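Local coordinates for putative Ribokinase II (PDB 3IQ0), which probably phosphorylates a sugar or related substrate with ATP, as a pfkB-family carbohydrate kinase of the ribokinase clan that binds ATP with magnesium, at residues Ser139-Phe144 with Asp182-Val187; Ile156-Gly161 with Leu188-Ile193; Val222-Val227 with Ala268-Gly273; Ala234-Tyr237 with Gln242-Val245. One frame throughout, in Å; residues are numbered along the deposited sequence.

Contact 1 (Ser139-Phe144 with Asp182-Val187); sequences SSLFSF and DALHFV
L141 meets the helix 178-189 through a single methyl group. Its CD1 lies 3.5 Å from CD2 of L184, tighter than usual for two carbons, and 4.1 Å from CG2 of V187. The leucines run antiparallel alongside one another, while the L141 and V187 methyls meet end on. L184 and V187 stand three positions apart, on one side of the helix. The branch of V187 that is used, CG2, is the one set beside the backbone N, since chi1 of 174° turns CG1 anti to that N. L141 is the centre of an inverse gamma turn just after a short 3-10 segment; S143 then N-caps the helix 144-159. From that helix V147 and V150 also touch L141. Before the turn, the hydroxyls of S139 and S140 are hydrogen-bonded to E11. The contact thus joins the loop after strand 131-137 to helix 178-189, which packs through L184 and V187 on F166 of strand 163-167, in the central sheet of this ribokinase-like fold. Between the two segments the contact is apolar: buried methyl groups held by van der Waals and hydrophobic forces, with no polar bond to fix their direction.

Contact 2 (Ile156-Gly161 with Leu188-Ile193); sequences IVKANG and LELTDI
K158 places its CG anti to the carbonyl carbon (chi1 -72°), then bends at chi3 and chi4, both near 80°, which carries its ammonium group to the backbone of L190. In the alpha/beta ribokinase-like fold, the contact joins the last turn of helix 144-159 to the loop that follows helix 178-189 and leads into strand 193-194 of the central sheet. K158 NZ gives a weak hydrogen bond to L190 O at 3.3 Å. On the way its CE passes CD2 of L190 at 4.1 Å, the two side chains crossing at a slant, so that the lysine offers an apolar stem and a charged end to the same residue. The carboxylate of D192 adds an opposite charge: its OD2, 4.2 Å from K158 NZ, lies beyond a salt bridge, though its charge probably still favours the ammonium electrostatically. D192 is committed elsewhere: OD2 accepts from the backbone N of I164, in strand 163-167, and OD1 forms a salt bridge with K223. These bonds probably help to fix the carboxylate beside the lysine. The first helix ends in a Schellman motif, with G161 as the C-prime residue at positive phi. Its defining bonds run from G162 N to V157 O and from G161 N to K158 O, the latter 3.0 Å long.

Contact 3 (Val222-Val227 with Ala268-Gly273); sequences VKEVIV and ACRQLG
The central sheet of the ribokinase-like fold is tied here to helix 258-271 by a salt bridge between E224, at the start of strand 224-228, and R270, in the last turn of the helix. E224 OE2 lies 3.1 Å from R270 NH2, and the two chains extend toward one another from strand and helix. The carboxylate and guanidinium planes are turned 61° apart, which rules out a flat, two-pronged pairing. R270 reaches the glutamate on a chain bent at chi2 (-68°) and chi3 (-84°), whereas the glutamate runs extended beyond CG. OE2 is shared, since it also accepts from the hydroxyl of Y236 on the next strand of the sheet. The arginine has a further partner as well, its NH1 being bonded to F274 O just beyond the helix. W266, one turn earlier in the helix, packs on E224 and also on I226. G273 closes the helix as the C-prime residue of a Schellman motif, its N bonded to R270 O. The second carboxylate oxygen is linked through a water: this molecule donates to E224 OE1 at 2.8 Å and accepts from R270 NE at 2.9 Å, lying in the guanidinium plane at its edge.

Contact 4 (Ala234-Tyr237 with Gln242-Val245); sequences ASYY and QFHV
One face of the F243 ring takes CB of Y236, which sits 3.8 Å from the ring centroid and 20° off the normal, a CH-pi contact offset toward the rim. The two aromatic planes are near parallel, 18° apart, with 5.0 Å between the Y236 and F243 centroids and little ring overlap, and Y236 CD2 approaches F243 CE2 at 3.4 Å. F243 leans its ring toward the neighbouring strand, over the CB of Y236, because CG stands between the backbone N and the carbonyl carbon (chi1 62°). H277 stacks on F243, and A276 of helix 276-290 touches both aromatic residues. On the other face of the hairpin the Y237 ring meets Q242 at its edge: NE2 lies 3.1 Å from Y237 CE1, and the amide stands almost perpendicular to the ring. S235 OG lies at the imidazole edge of H244, in its plane, 3.2 Å from H244 CD2, while H244 NE2 is bonded to Q232 O. S235 OG itself is bonded to R229.

Four backbone bonds join the strands through the hydrogen-bonded pairs A234-V245 and Y236-F243. The bond from Y236 N to F243 O is 2.7 Å long and almost straight, and the return bond from F243 N to Y236 O is 3.1 Å. The non-hydrogen-bonded pairs alternate with them: S235-H244 lies between the two, Y237-Q242 beyond Y236-F243. This antiparallel beta hairpin closes one edge of the nine-stranded sheet, and the side chain of A234 lies about 4 Å from the bound ATP, at the nucleotide site of the ribokinase-like fold.

Contacts 1 and 2 share helix 178-189, their segments adjoining at V187 and L188, with centres 15 Å apart. Contact 2 passes to contact 3 at the start of neighbouring strands, where D192 O accepts from E224 N at 3.1 Å. Contact 3 continues into contact 4 across strands 224-228 and 234-237, where S235 N lies 2.8 Å from V227 O. From contact 2 to contact 4 the contacts thus step across neighbouring strands to the hairpin at the sheet edge. The bound ATP comes within about 4 Å of the side chain of A234 in contact 4, against about 13 Å for that of L184 in contact 1.

Contact 1 (Ser139-Phe144 with Asp182-Val187)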
# COMPACT_ATOMS: atom_id res chain seq x y z
N SER B 139 -18.71 3.89 4.26
CA SER B 139 -17.50 3.30 3.70
C SER B 139 -16.41 3.08 4.74
O SER B 139 -15.41 2.41 4.46
CB SER B 139 -16.96 4.20 2.59
OG SER B 139 -16.58 5.46 3.12
N SER B 140 -16.59 3.64 5.93
CA SER B 140 -15.60 3.50 6.99
C SER B 140 -15.82 2.27 7.87
O SER B 140 -14.91 1.81 8.54
CB SER B 140 -15.60 4.74 7.88
OG SER B 140 -15.38 5.91 7.12
N LEU B 141 -17.04 1.75 7.87
CA LEU B 141 -17.36 0.59 8.70
C LEU B 141 -16.98 -0.74 8.06
O LEU B 141 -17.85 -1.47 7.59
CB LEU B 141 -18.85 0.61 9.05
CG LEU B 141 -19.33 1.91 9.70
CD1 LEU B 141 -20.83 1.84 9.97
CD2 LEU B 141 -18.56 2.13 10.99
N PHE B 142 -15.69 -1.04 8.04
CA PHE B 142 -15.21 -2.28 7.45
C PHE B 142 -14.51 -3.20 8.46
O PHE B 142 -13.83 -4.15 8.07
CB PHE B 142 -14.27 -1.98 6.26
CG PHE B 142 -13.10 -1.09 6.60
CD1 PHE B 142 -12.05 -1.55 7.38
CD2 PHE B 142 -13.05 0.22 6.11
CE1 PHE B 142 -10.95 -0.73 7.67
CE2 PHE B 142 -11.96 1.04 6.38
CZ PHE B 142 -10.91 0.57 7.16
N SER B 143 -14.68 -2.91 9.74
CA SER B 143 -14.09 -3.71 10.81
C SER B 143 -14.76 -3.36 12.14
O SER B 143 -15.31 -2.26 12.29
CB SER B 143 -12.58 -3.45 10.92
OG SER B 143 -12.30 -2.35 11.76
N PHE B 144 -14.70 -4.27 13.10
CA PHE B 144 -15.33 -4.03 14.39
C PHE B 144 -14.65 -2.89 15.14
O PHE B 144 -15.27 -2.25 15.99
CB PHE B 144 -15.33 -5.32 15.24
CG PHE B 144 -14.04 -5.58 15.97
CD1 PHE B 144 -13.83 -5.03 17.24
CD2 PHE B 144 -13.04 -6.36 15.41
CE1 PHE B 144 -12.65 -5.26 17.93
CE2 PHE B 144 -11.85 -6.60 16.09
CZ PHE B 144 -11.65 -6.05 17.35
N ASP B 182 -25.14 -5.30 10.78
CA ASP B 182 -25.77 -4.77 11.99
C ASP B 182 -25.24 -3.40 12.38
O ASP B 182 -26.00 -2.54 12.80
CB ASP B 182 -25.58 -5.74 13.16
CG ASP B 182 -26.32 -7.05 12.95
OD1 ASP B 182 -27.26 -7.07 12.14
OD2 ASP B 182 -25.96 -8.04 13.62
N ALA B 183 -23.93 -3.21 12.24
CA ALA B 183 -23.31 -1.93 12.57
C ALA B 183 -24.01 -0.81 11.80
O ALA B 183 -24.34 0.23 12.36
CB ALA B 183 -21.83 -1.96 12.21
N LEU B 184 -24.23 -1.05 10.51
CA LEU B 184 -24.89 -0.09 9.64
C LEU B 184 -26.33 0.17 10.08
O LEU B 184 -26.78 1.32 10.10
CB LEU B 184 -24.87 -0.61 8.20
CG LEU B 184 -23.48 -0.79 7.59
CD1 LEU B 184 -23.59 -1.53 6.27
CD2 LEU B 184 -22.81 0.57 7.39
N HIS B 185 -27.06 -0.89 10.41
CA HIS B 185 -28.44 -0.74 10.86
C HIS B 185 -28.44 -0.03 12.20
O HIS B 185 -29.35 0.72 12.52
CB HIS B 185 -29.12 -2.10 10.97
CG HIS B 185 -29.77 -2.55 9.69
ND1 HIS B 185 -30.95 -2.01 9.23
CD2 HIS B 185 -29.37 -3.45 8.76
CE1 HIS B 185 -31.26 -2.56 8.07
NE2 HIS B 185 -30.32 -3.44 7.77
N PHE B 186 -27.39 -0.28 12.98
CA PHE B 186 -27.25 0.34 14.29
C PHE B 186 -27.16 1.86 14.11
O PHE B 186 -27.89 2.62 14.74
CB PHE B 186 -25.98 -0.16 14.97
CG PHE B 186 -25.74 0.45 16.32
CD1 PHE B 186 -26.25 -0.14 17.47
CD2 PHE B 186 -25.01 1.63 16.43
CE1 PHE B 186 -26.03 0.44 18.72
CE2 PHE B 186 -24.79 2.22 17.68
CZ PHE B 186 -25.31 1.62 18.82
N VAL B 187 -26.24 2.28 13.25
CA VAL B 187 -26.04 3.70 12.98
C VAL B 187 -27.30 4.36 12.44
O VAL B 187 -27.63 5.48 12.81
CB VAL B 187 -24.89 3.91 11.97
CG1 VAL B 187 -24.80 5.38 11.58
CG2 VAL B 187 -23.57 3.44 12.58

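Contact 2 (Ile156-Gly161 with Leu188-Ile193)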
# COMPACT_ATOMS: atom_id res chain seq x y z
N ILE B 156 -21.01 10.08 22.32
CA ILE B 156 -20.51 11.34 22.85
C ILE B 156 -21.27 12.53 22.29
O ILE B 156 -21.70 13.41 23.03
CB ILE B 156 -19.01 11.51 22.52
CG1 ILE B 156 -18.19 10.47 23.28
CG2 ILE B 156 -18.56 12.93 22.85
CD1 ILE B 156 -16.70 10.60 23.09
N VAL B 157 -21.43 12.56 20.97
CA VAL B 157 -22.12 13.66 20.30
C VAL B 157 -23.60 13.75 20.67
O VAL B 157 -24.13 14.84 20.89
CB VAL B 157 -21.98 13.56 18.77
CG1 VAL B 157 -22.76 14.68 18.09
CG2 VAL B 157 -20.52 13.63 18.38
N LYS B 158 -24.28 12.61 20.72
CA LYS B 158 -25.70 12.62 21.07
C LYS B 158 -25.88 13.02 22.53
O LYS B 158 -26.91 13.56 22.91
CB LYS B 158 -26.34 11.27 20.79
CG LYS B 158 -26.51 10.97 19.30
CD LYS B 158 -27.26 9.67 19.07
CE LYS B 158 -28.77 9.84 19.21
NZ LYS B 158 -29.39 10.49 18.02
N ALA B 159 -24.86 12.76 23.35
CA ALA B 159 -24.92 13.11 24.76
C ALA B 159 -24.96 14.63 24.94
O ALA B 159 -25.57 15.13 25.88
CB ALA B 159 -23.71 12.53 25.50
N ASN B 160 -24.31 15.36 24.04
CA ASN B 160 -24.32 16.82 24.13
C ASN B 160 -25.44 17.40 23.27
O ASN B 160 -25.45 18.59 22.97
CB ASN B 160 -22.98 17.43 23.70
CG ASN B 160 -21.93 16.38 23.38
OD1 ASN B 160 -22.10 15.59 22.46
ND2 ASN B 160 -20.85 16.38 24.15
N GLY B 161 -26.37 16.55 22.87
CA GLY B 161 -27.49 16.99 22.07
C GLY B 161 -27.16 17.30 20.62
O GLY B 161 -27.78 18.18 20.02
N LEU B 188 -28.00 3.65 11.56
CA LEU B 188 -29.23 4.18 10.96
C LEU B 188 -30.27 4.55 12.01
O LEU B 188 -30.98 5.55 11.86
CB LEU B 188 -29.82 3.16 9.98
CG LEU B 188 -31.12 3.58 9.29
CD1 LEU B 188 -30.91 4.92 8.61
CD2 LEU B 188 -31.56 2.53 8.29
N GLU B 189 -30.38 3.74 13.06
CA GLU B 189 -31.36 3.98 14.12
C GLU B 189 -31.04 5.23 14.95
O GLU B 189 -31.89 5.75 15.65
CB GLU B 189 -31.45 2.75 15.03
CG GLU B 189 -31.63 1.43 14.29
CD GLU B 189 -32.87 1.39 13.41
OE1 GLU B 189 -33.99 1.51 13.95
OE2 GLU B 189 -32.72 1.23 12.18
N LEU B 190 -29.80 5.69 14.85
CA LEU B 190 -29.36 6.87 15.59
C LEU B 190 -29.15 8.05 14.66
O LEU B 190 -28.67 9.11 15.07
CB LEU B 190 -28.06 6.58 16.32
CG LEU B 190 -28.07 5.44 17.33
CD1 LEU B 190 -26.65 5.18 17.81
CD2 LEU B 190 -28.98 5.78 18.50
N THR B 191 -29.52 7.87 13.39
CA THR B 191 -29.37 8.90 12.37
C THR B 191 -30.53 9.88 12.30
O THR B 191 -31.70 9.50 12.39
CB THR B 191 -29.19 8.26 10.99
OG1 THR B 191 -27.95 7.54 10.96
CG2 THR B 191 -29.20 9.32 9.89
N ASP B 192 -30.20 11.15 12.11
CA ASP B 192 -31.21 12.20 12.00
C ASP B 192 -31.35 12.59 10.54
O ASP B 192 -32.44 12.91 10.07
CB ASP B 192 -30.80 13.42 12.83
CG ASP B 192 -30.62 13.08 14.31
OD1 ASP B 192 -31.62 12.72 14.95
OD2 ASP B 192 -29.48 13.18 14.81
N ILE B 193 -30.22 12.57 9.83
CA ILE B 193 -30.15 12.94 8.42
C ILE B 193 -29.53 11.79 7.63
O ILE B 193 -28.35 11.49 7.78
CB ILE B 193 -29.28 14.22 8.24
CG1 ILE B 193 -29.88 15.36 9.07
CG2 ILE B 193 -29.20 14.61 6.76
CD1 ILE B 193 -29.05 16.63 9.05

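Contact 3 (Val222-Val227 with Ala268-Gly273)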
# COMPACT_ATOMS: atom_id res chain seq x y z
N VAL B 222 -35.66 8.93 11.45
CA VAL B 222 -34.88 9.81 10.60
C VAL B 222 -35.74 11.01 10.25
O VAL B 222 -36.88 10.86 9.80
CB VAL B 222 -34.44 9.08 9.31
CG1 VAL B 222 -33.65 10.03 8.41
CG2 VAL B 222 -33.59 7.87 9.67
N LYS B 223 -35.21 12.20 10.47
CA LYS B 223 -35.96 13.42 10.19
C LYS B 223 -35.88 13.86 8.74
O LYS B 223 -36.85 14.38 8.19
CB LYS B 223 -35.46 14.54 11.11
CG LYS B 223 -35.64 14.23 12.59
CD LYS B 223 -35.04 15.30 13.48
CE LYS B 223 -35.19 14.93 14.95
NZ LYS B 223 -34.57 13.61 15.27
N GLU B 224 -34.72 13.64 8.11
CA GLU B 224 -34.53 14.04 6.73
C GLU B 224 -33.80 12.97 5.93
O GLU B 224 -32.83 12.38 6.40
CB GLU B 224 -33.73 15.34 6.65
CG GLU B 224 -34.47 16.54 7.22
CD GLU B 224 -33.57 17.75 7.40
OE1 GLU B 224 -32.67 17.70 8.25
OE2 GLU B 224 -33.76 18.75 6.68
N VAL B 225 -34.28 12.73 4.73
CA VAL B 225 -33.68 11.76 3.83
C VAL B 225 -33.38 12.50 2.54
O VAL B 225 -34.30 12.96 1.85
CB VAL B 225 -34.64 10.60 3.53
CG1 VAL B 225 -34.00 9.62 2.54
CG2 VAL B 225 -35.00 9.89 4.83
N ILE B 226 -32.10 12.66 2.23
CA ILE B 226 -31.69 13.34 1.01
C ILE B 226 -31.17 12.29 0.03
O ILE B 226 -30.12 11.69 0.26
CB ILE B 226 -30.59 14.40 1.26
CG1 ILE B 226 -31.13 15.55 2.11
CG2 ILE B 226 -30.10 14.96 -0.05
CD1 ILE B 226 -31.27 15.24 3.58
N VAL B 227 -31.90 12.07 -1.05
CA VAL B 227 -31.50 11.08 -2.04
C VAL B 227 -30.78 11.68 -3.23
O VAL B 227 -31.30 12.56 -3.93
CB VAL B 227 -32.70 10.27 -2.56
CG1 VAL B 227 -32.27 9.36 -3.69
CG2 VAL B 227 -33.29 9.45 -1.42
N ALA B 268 -23.03 21.75 5.40
CA ALA B 268 -22.50 23.09 5.65
C ALA B 268 -23.55 24.16 5.36
O ALA B 268 -23.71 25.11 6.14
CB ALA B 268 -21.25 23.32 4.80
N CYS B 269 -24.27 24.02 4.26
CA CYS B 269 -25.29 25.00 3.90
C CYS B 269 -26.39 25.06 4.94
O CYS B 269 -26.92 26.13 5.25
CB CYS B 269 -25.89 24.69 2.54
SG CYS B 269 -24.77 25.09 1.21
N ARG B 270 -26.74 23.90 5.49
CA ARG B 270 -27.76 23.85 6.52
C ARG B 270 -27.22 24.56 7.77
O ARG B 270 -27.97 25.24 8.46
CB ARG B 270 -28.14 22.40 6.82
CG ARG B 270 -28.92 21.76 5.68
CD ARG B 270 -30.30 22.40 5.53
NE ARG B 270 -31.26 21.80 6.45
CZ ARG B 270 -32.47 22.29 6.71
NH1 ARG B 270 -32.88 23.42 6.13
NH2 ARG B 270 -33.28 21.65 7.54
N GLN B 271 -25.93 24.40 8.05
CA GLN B 271 -25.32 25.06 9.21
C GLN B 271 -25.34 26.57 9.03
O GLN B 271 -25.34 27.33 10.00
CB GLN B 271 -23.87 24.62 9.43
CG GLN B 271 -23.70 23.26 10.10
CD GLN B 271 -24.58 23.10 11.33
OE1 GLN B 271 -25.72 22.63 11.23
NE2 GLN B 271 -24.06 23.49 12.49
N LEU B 272 -25.33 27.02 7.78
CA LEU B 272 -25.35 28.45 7.50
C LEU B 272 -26.79 28.97 7.43
O LEU B 272 -27.04 30.09 7.01
CB LEU B 272 -24.60 28.75 6.19
CG LEU B 272 -23.12 28.34 6.17
CD1 LEU B 272 -22.55 28.57 4.79
CD2 LEU B 272 -22.34 29.11 7.22
N GLY B 273 -27.73 28.13 7.84
CA GLY B 273 -29.13 28.52 7.87
C GLY B 273 -29.97 28.45 6.60
O GLY B 273 -31.07 28.99 6.56
O HOH W 1 -30.50 19.13 7.15

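Contact 4 (Ala234-Tyr237 with Gln242-Val245)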
# COMPACT_ATOMS: atom_id res chain seq x y z
N ALA B 234 -31.44 15.37 -7.39
CA ALA B 234 -31.56 14.82 -6.05
C ALA B 234 -32.93 15.14 -5.48
O ALA B 234 -33.59 16.07 -5.94
CB ALA B 234 -30.48 15.39 -5.15
N SER B 235 -33.35 14.37 -4.49
CA SER B 235 -34.64 14.58 -3.85
C SER B 235 -34.53 14.74 -2.34
O SER B 235 -33.62 14.18 -1.71
CB SER B 235 -35.57 13.40 -4.17
OG SER B 235 -35.73 13.23 -5.57
N TYR B 236 -35.44 15.51 -1.77
CA TYR B 236 -35.48 15.75 -0.33
C TYR B 236 -36.79 15.17 0.20
O TYR B 236 -37.84 15.32 -0.43
CB TYR B 236 -35.44 17.25 -0.04
CG TYR B 236 -35.60 17.59 1.43
CD1 TYR B 236 -34.49 17.69 2.27
CD2 TYR B 236 -36.86 17.82 1.98
CE1 TYR B 236 -34.63 18.01 3.62
CE2 TYR B 236 -37.01 18.14 3.33
CZ TYR B 236 -35.89 18.23 4.14
OH TYR B 236 -36.04 18.56 5.47
N TYR B 237 -36.72 14.52 1.36
CA TYR B 237 -37.91 13.92 1.96
C TYR B 237 -37.95 14.14 3.47
O TYR B 237 -37.00 13.84 4.18
CB TYR B 237 -37.94 12.41 1.70
CG TYR B 237 -37.93 12.02 0.25
CD1 TYR B 237 -39.08 12.15 -0.54
CD2 TYR B 237 -36.78 11.51 -0.35
CE1 TYR B 237 -39.07 11.77 -1.88
CE2 TYR B 237 -36.76 11.14 -1.69
CZ TYR B 237 -37.91 11.27 -2.45
OH TYR B 237 -37.89 10.90 -3.77
N GLN B 242 -41.78 17.20 0.60
CA GLN B 242 -41.13 16.32 -0.36
C GLN B 242 -40.93 17.09 -1.66
O GLN B 242 -41.87 17.67 -2.19
CB GLN B 242 -42.02 15.11 -0.61
CG GLN B 242 -41.51 14.11 -1.62
CD GLN B 242 -42.49 12.97 -1.84
OE1 GLN B 242 -43.55 13.15 -2.44
NE2 GLN B 242 -42.16 11.79 -1.33
N PHE B 243 -39.69 17.12 -2.15
CA PHE B 243 -39.41 17.82 -3.40
C PHE B 243 -38.10 17.34 -4.03
O PHE B 243 -37.30 16.67 -3.38
CB PHE B 243 -39.37 19.33 -3.18
CG PHE B 243 -38.32 19.79 -2.23
CD1 PHE B 243 -37.01 20.00 -2.67
CD2 PHE B 243 -38.63 20.01 -0.89
CE1 PHE B 243 -36.03 20.43 -1.78
CE2 PHE B 243 -37.66 20.44 0.00
CZ PHE B 243 -36.35 20.65 -0.44
N HIS B 244 -37.91 17.68 -5.30
CA HIS B 244 -36.73 17.26 -6.03
C HIS B 244 -36.21 18.35 -6.97
O HIS B 244 -36.95 19.26 -7.33
CB HIS B 244 -37.09 15.96 -6.79
CG HIS B 244 -36.29 15.73 -8.04
ND1 HIS B 244 -36.50 16.43 -9.21
CD2 HIS B 244 -35.29 14.85 -8.31
CE1 HIS B 244 -35.68 15.99 -10.14
NE2 HIS B 244 -34.93 15.03 -9.62
N VAL B 245 -34.94 18.25 -7.33
CA VAL B 245 -34.31 19.21 -8.24
C VAL B 245 -33.63 18.46 -9.39
O VAL B 245 -33.15 17.34 -9.21
CB VAL B 245 -33.24 20.07 -7.52
CG1 VAL B 245 -33.89 20.87 -6.41
CG2 VAL B 245 -32.13 19.19 -6.97